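Local structure of HpcH/HpaI aldolase/citrate lyase family protein (Burkholderia cenocepacia, 4MF4) at residues Ala96-Ala101 and Gly138-Ala143; Leu121-Ser126 and Thr154-Val159. The protein belongs to the HpcH/HpaI aldolase/citrate lyase family and folds as a closed barrel of eight parallel strands surrounded by helices, six copies of the chain forming the assembly. All coordinates share one frame; numbering follows the deposited sequence.

Contact 1: residues Ala96-Ala101 and Gly138-Ala143; sequences ALDAGA and GMVRAA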
loop_
_atom_site.group_PDB
_atom_site.type_symbol
_atom_site.label_atom_id
_atom_site.label_comp_id
_atom_site.label_asym_id
_atom_site.label_seq_id
_atom_site.Cartn_x
_atom_site.Cartn_y
_atom_site.Cartn_z
ATOM N N ALA A 96 8.680 -11.723 -12.789
ATOM C CA ALA A 96 8.494 -12.899 -11.932
ATOM C C ALA A 96 9.841 -13.574 -11.619
ATOM O O ALA A 96 10.125 -13.885 -10.481
ATOM C CB ALA A 96 7.556 -13.877 -12.591
ATOM N N LEU A 97 10.683 -13.746 -12.618
ATOM C CA LEU A 97 12.004 -14.344 -12.389
ATOM C C LEU A 97 12.887 -13.457 -11.527
ATOM O O LEU A 97 13.561 -13.945 -10.590
ATOM C CB LEU A 97 12.724 -14.635 -13.714
ATOM C CG LEU A 97 12.105 -15.752 -14.575
ATOM C CD1 LEU A 97 12.925 -15.856 -15.833
ATOM C CD2 LEU A 97 12.002 -17.096 -13.894
ATOM N N ASP A 98 12.909 -12.156 -11.808
ATOM C CA ASP A 98 13.704 -11.283 -10.953
ATOM C C ASP A 98 13.291 -11.299 -9.452
ATOM O O ASP A 98 14.135 -11.157 -8.576
ATOM C CB ASP A 98 13.689 -9.858 -11.499
ATOM C CG ASP A 98 14.538 -9.698 -12.774
ATOM O OD1 ASP A 98 15.358 -10.574 -13.159
ATOM O OD2 ASP A 98 14.409 -8.617 -13.380
ATOM N N ALA A 99 12.002 -11.469 -9.176
ATOM C CA ALA A 99 11.448 -11.507 -7.829
ATOM C C ALA A 99 11.790 -12.822 -7.098
ATOM O O ALA A 99 11.570 -12.940 -5.885
ATOM C CB ALA A 99 9.939 -11.331 -7.868
ATOM N N GLY A 100 12.325 -13.787 -7.843
ATOM C CA GLY A 100 12.834 -15.032 -7.313
ATOM C C GLY A 100 11.954 -16.236 -7.542
ATOM O O GLY A 100 12.245 -17.279 -7.005
ATOM N N ALA A 101 10.925 -16.147 -8.385
ATOM C CA ALA A 101 10.123 -17.326 -8.641
ATOM C C ALA A 101 10.948 -18.184 -9.597
ATOM O O ALA A 101 11.431 -17.683 -10.601
ATOM C CB ALA A 101 8.775 -16.958 -9.250
ATOM N N GLY A 138 22.198 -8.136 -12.195
ATOM C CA GLY A 138 22.835 -8.815 -11.083
ATOM C C GLY A 138 22.320 -8.463 -9.714
ATOM O O GLY A 138 22.587 -9.219 -8.779
ATOM N N MET A 139 21.583 -7.353 -9.577
ATOM C CA MET A 139 21.180 -6.814 -8.269
ATOM C C MET A 139 19.765 -7.164 -7.812
ATOM O O MET A 139 19.287 -6.648 -6.791
ATOM C CB MET A 139 21.333 -5.276 -8.257
ATOM C CG MET A 139 20.248 -4.468 -8.977
ATOM S SD MET A 139 20.189 -4.665 -10.801
ATOM C CE MET A 139 21.433 -3.440 -11.249
ATOM N N VAL A 140 19.082 -7.980 -8.587
ATOM C CA VAL A 140 17.688 -8.337 -8.277
ATOM C C VAL A 140 17.534 -9.374 -7.128
ATOM O O VAL A 140 18.497 -10.098 -6.763
ATOM C CB VAL A 140 17.001 -8.904 -9.521
ATOM C CG1 VAL A 140 16.955 -7.857 -10.649
ATOM C CG2 VAL A 140 17.661 -10.195 -9.983
ATOM N N ARG A 141 16.295 -9.495 -6.622
ATOM C CA ARG A 141 15.997 -10.378 -5.498
ATOM C C ARG A 141 16.510 -11.792 -5.823
ATOM O O ARG A 141 17.188 -12.399 -5.003
ATOM C CB ARG A 141 14.506 -10.380 -5.179
ATOM C CG ARG A 141 14.153 -11.311 -4.030
ATOM C CD ARG A 141 12.764 -11.110 -3.471
ATOM N NE ARG A 141 12.722 -11.972 -2.313
ATOM C CZ ARG A 141 12.372 -13.264 -2.290
ATOM N NH1 ARG A 141 11.869 -13.903 -3.350
ATOM N NH2 ARG A 141 12.489 -13.913 -1.155
ATOM N N ALA A 142 16.262 -12.275 -7.042
ATOM C CA ALA A 142 16.673 -13.669 -7.426
ATOM C C ALA A 142 18.169 -13.925 -7.258
ATOM O O ALA A 142 18.579 -15.069 -7.037
ATOM C CB ALA A 142 16.283 -13.981 -8.869
ATOM N N ALA A 143 18.982 -12.872 -7.391
ATOM C CA ALA A 143 20.434 -12.987 -7.184
ATOM C C ALA A 143 20.895 -12.619 -5.797
ATOM O O ALA A 143 22.043 -12.209 -5.644
ATOM C CB ALA A 143 21.160 -12.095 -8.146
#
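The Schellman motif that ends helix 90-98 of this TIM barrel meets the short 3-10 turn begun by Arg141 and Ala142, and the case illustrates how the carbonyls at the C-terminal end of a helix find donors in a distant loop. Gly100, at a positive phi, takes the chain out of the helix, while Gly100 N bonds back to Leu97 O and Ala101 N to Ala96 O. The carbonyls of Asp98 and Ala99 turn to the loop instead. Ala142 N gives its hydrogen to Asp98 O at 2.9 Å, tilted some 30° from the carbonyl plane. Next to it, Arg141 NH1 reaches Ala99 O at 2.7 Å; the bond is nearly straight (166°) and lies in both the carbonyl and the guanidinium planes. The arginine is extended from CG to NE, with CG anti to the backbone N (chi1 179°), which lays CG and CD along Ala99 O before the guanidinium arrives edge-on. Its NE forms a salt bridge with Glu41 of the third subunit. Ala142 CB presses on Leu97 O at 3.2 Å, and the backbones come closest where Ala142 CA faces Gly100 CA. Val140 CG1 rests against Asp98 CG at 3.7 Å, while Val140 CG2 lies beside both Asp98 O and OD1; the two side chains cross at a slant, and the carboxylate is engaged elsewhere, its OD2 bonded to His57 of the second subunit. Two consecutive carbonyls at a helix end, where the dipole would add negative potential, are thus met by a backbone N-H and by a cationic side chain. That setting probably strengthens the arginine bond, and the same guanidinium carries the interaction across to a neighbouring chain.

Contact 2: residues Leu121-Ser126 and Thr154-Val159; sequences LTRFPS and TANAQV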
loop_
_atom_site.group_PDB
_atom_site.type_symbol
_atom_site.label_atom_id
_atom_site.label_comp_id
_atom_site.label_asym_id
_atom_site.label_seq_id
_atom_site.Cartn_x
_atom_site.Cartn_y
_atom_site.Cartn_z
ATOM N N LEU A 121 12.246 -17.283 -22.918
ATOM C CA LEU A 121 12.057 -16.128 -22.063
ATOM C C LEU A 121 12.584 -16.389 -20.674
ATOM O O LEU A 121 12.928 -15.437 -19.983
ATOM C CB LEU A 121 10.605 -15.679 -21.977
ATOM C CG LEU A 121 9.937 -15.097 -23.221
ATOM C CD1 LEU A 121 8.496 -14.786 -22.836
ATOM C CD2 LEU A 121 10.593 -13.841 -23.778
ATOM N N THR A 122 12.720 -17.647 -20.285
ATOM C CA THR A 122 13.262 -18.003 -18.960
ATOM C C THR A 122 14.747 -18.339 -18.880
ATOM O O THR A 122 15.256 -18.584 -17.767
ATOM C CB THR A 122 12.487 -19.184 -18.310
ATOM O OG1 THR A 122 12.860 -20.434 -18.921
ATOM C CG2 THR A 122 11.014 -18.955 -18.395
ATOM N N ARG A 123 15.448 -18.286 -20.024
ATOM C CA ARG A 123 16.843 -18.711 -20.100
ATOM C C ARG A 123 17.794 -17.545 -20.441
ATOM O O ARG A 123 17.569 -16.812 -21.371
ATOM C CB ARG A 123 17.024 -19.801 -21.160
ATOM C CG ARG A 123 16.300 -21.136 -20.889
ATOM C CD ARG A 123 16.576 -21.657 -19.493
ATOM N NE ARG A 123 16.319 -23.081 -19.313
ATOM C CZ ARG A 123 15.204 -23.621 -18.813
ATOM N NH1 ARG A 123 14.157 -22.891 -18.449
ATOM N NH2 ARG A 123 15.135 -24.941 -18.669
ATOM N N PHE A 124 18.839 -17.391 -19.640
ATOM C CA PHE A 124 19.997 -16.621 -20.033
ATOM C C PHE A 124 20.672 -17.245 -21.262
ATOM O O PHE A 124 20.830 -18.463 -21.323
ATOM C CB PHE A 124 20.991 -16.608 -18.902
ATOM C CG PHE A 124 20.552 -15.806 -17.708
ATOM C CD1 PHE A 124 20.028 -14.548 -17.861
ATOM C CD2 PHE A 124 20.725 -16.318 -16.425
ATOM C CE1 PHE A 124 19.669 -13.799 -16.749
ATOM C CE2 PHE A 124 20.373 -15.590 -15.322
ATOM C CZ PHE A 124 19.825 -14.331 -15.476
ATOM N N PRO A 125 21.083 -16.419 -22.236
ATOM C CA PRO A 125 21.808 -17.019 -23.372
ATOM C C PRO A 125 23.073 -17.780 -22.911
ATOM O O PRO A 125 23.889 -17.247 -22.169
ATOM C CB PRO A 125 22.167 -15.824 -24.259
ATOM C CG PRO A 125 21.534 -14.627 -23.669
ATOM C CD PRO A 125 20.993 -14.955 -22.312
ATOM N N SER A 126 23.218 -19.018 -23.341
ATOM C CA SER A 126 24.291 -19.863 -22.865
ATOM C C SER A 126 24.489 -21.032 -23.829
ATOM O O SER A 126 23.684 -21.222 -24.751
ATOM C CB SER A 126 23.863 -20.373 -21.515
ATOM O OG SER A 126 22.657 -21.101 -21.663
ATOM N N THR A 154 24.411 -20.316 -12.809
ATOM C CA THR A 154 23.704 -21.376 -12.124
ATOM C C THR A 154 22.147 -21.243 -12.205
ATOM O O THR A 154 21.425 -22.197 -11.860
ATOM C CB THR A 154 24.197 -21.405 -10.661
ATOM O OG1 THR A 154 24.042 -20.100 -10.107
ATOM C CG2 THR A 154 25.719 -21.733 -10.593
ATOM N N ALA A 155 21.645 -20.108 -12.689
ATOM C CA ALA A 155 20.204 -19.857 -12.692
ATOM C C ALA A 155 19.440 -20.731 -13.654
ATOM O O ALA A 155 18.350 -21.205 -13.299
ATOM C CB ALA A 155 19.882 -18.388 -12.980
ATOM N N ASN A 156 19.950 -20.926 -14.872
ATOM C CA ASN A 156 19.163 -21.641 -15.895
ATOM C C ASN A 156 18.754 -23.026 -15.433
ATOM O O ASN A 156 17.617 -23.452 -15.666
ATOM C CB ASN A 156 19.888 -21.752 -17.257
ATOM C CG ASN A 156 19.883 -20.458 -18.065
ATOM O OD1 ASN A 156 19.301 -19.399 -17.691
ATOM N ND2 ASN A 156 20.549 -20.529 -19.206
ATOM N N ALA A 157 19.679 -23.732 -14.776
ATOM C CA ALA A 157 19.455 -25.125 -14.349
ATOM C C ALA A 157 18.325 -25.288 -13.326
ATOM O O ALA A 157 17.780 -26.366 -13.199
ATOM C CB ALA A 157 20.766 -25.713 -13.758
ATOM N N GLN A 158 17.971 -24.212 -12.614
ATOM C CA GLN A 158 16.974 -24.294 -11.561
ATOM C C GLN A 158 15.617 -23.715 -11.946
ATOM O O GLN A 158 14.711 -23.743 -11.133
ATOM C CB GLN A 158 17.470 -23.644 -10.266
ATOM C CG GLN A 158 18.761 -24.231 -9.693
ATOM C CD GLN A 158 18.766 -25.738 -9.685
ATOM O OE1 GLN A 158 17.765 -26.370 -9.373
ATOM N NE2 GLN A 158 19.883 -26.317 -10.074
ATOM N N VAL A 159 15.478 -23.210 -13.169
ATOM C CA VAL A 159 14.178 -22.674 -13.607
ATOM C C VAL A 159 13.341 -23.763 -14.260
ATOM O O VAL A 159 13.801 -24.454 -15.180
ATOM C CB VAL A 159 14.339 -21.510 -14.595
ATOM C CG1 VAL A 159 12.978 -21.018 -15.052
ATOM C CG2 VAL A 159 15.076 -20.365 -13.947
HETATM O O HOH W 1 17.302 -18.322 -15.892
#
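Asn156 places its side-chain amide against the backbone of Phe124, a worked example of an asparagine serving the extended backbone at Phe124 as a peptide group would. The contact lies in the connection between helix 112-121 and strand 160-165 of the TIM barrel. Both polar atoms of the amide are used: Phe124 N donates to Asn156 OD1 at 2.8 Å, on a lone pair in the carbonyl plane, and Asn156 ND2 donates to Phe124 O at 3.0 Å, with Phe124 O lying almost in the amide plane of Asn156. The amide is turned to meet the N-H and the C=O of one residue together, and this paired grip fixes its rotation. OD1 also accepts from a water that bridges to Thr122 O, and ND2 has a further acceptor in Glu128, so the buried amide is well supplied with partners.

The phenyl ring of Phe124 is inclined 26° to the amide plane, and its CE2 reaches Ala155 CB at 3.7 Å; Leu200 of the second subunit packs on the Phe124 side chain. Arg123 comes from another direction. Bent at its second torsion (chi2 -50°), it brings CD to 3.8 Å from Asn156 CG and sets its guanidinium at 40° to the amide, with Asn156 O over one face, offset toward the rim. The arginine and Val159 run past each other in opposite senses. Val159 CG1 also meets Thr122 CB, and Val161 of the following strand touches both Thr122 and Arg123. Arg123 turns back on its own neighbour: NH1 donates to Thr122 OG1 at 2.8 Å, with the hydroxyl oxygen close to the guanidinium plane.

Contacts 1 and 2 lie on the same side of the chain's centre, their own centres about 12 Å apart, and their segments alternate along the chain. Leu97 joins them: its CD1 packs 3.8 Å from Thr122 CA, and its CD2 approaches Val159. Contact 2 is the more buried; it ties the exit of helix 112-121 to the lead-in of strand 160-165, and a side-chain amide, a water and apolar groups do the work. Contact 1, partly buried, fastens the end of helix 90-98 to the long loop after helix 112-121, chiefly through main-chain carbonyls. Both reach the second subunit, contact 2 through packing and contact 1 through a hydrogen bond, while contact 1 also has an ionic link to the third.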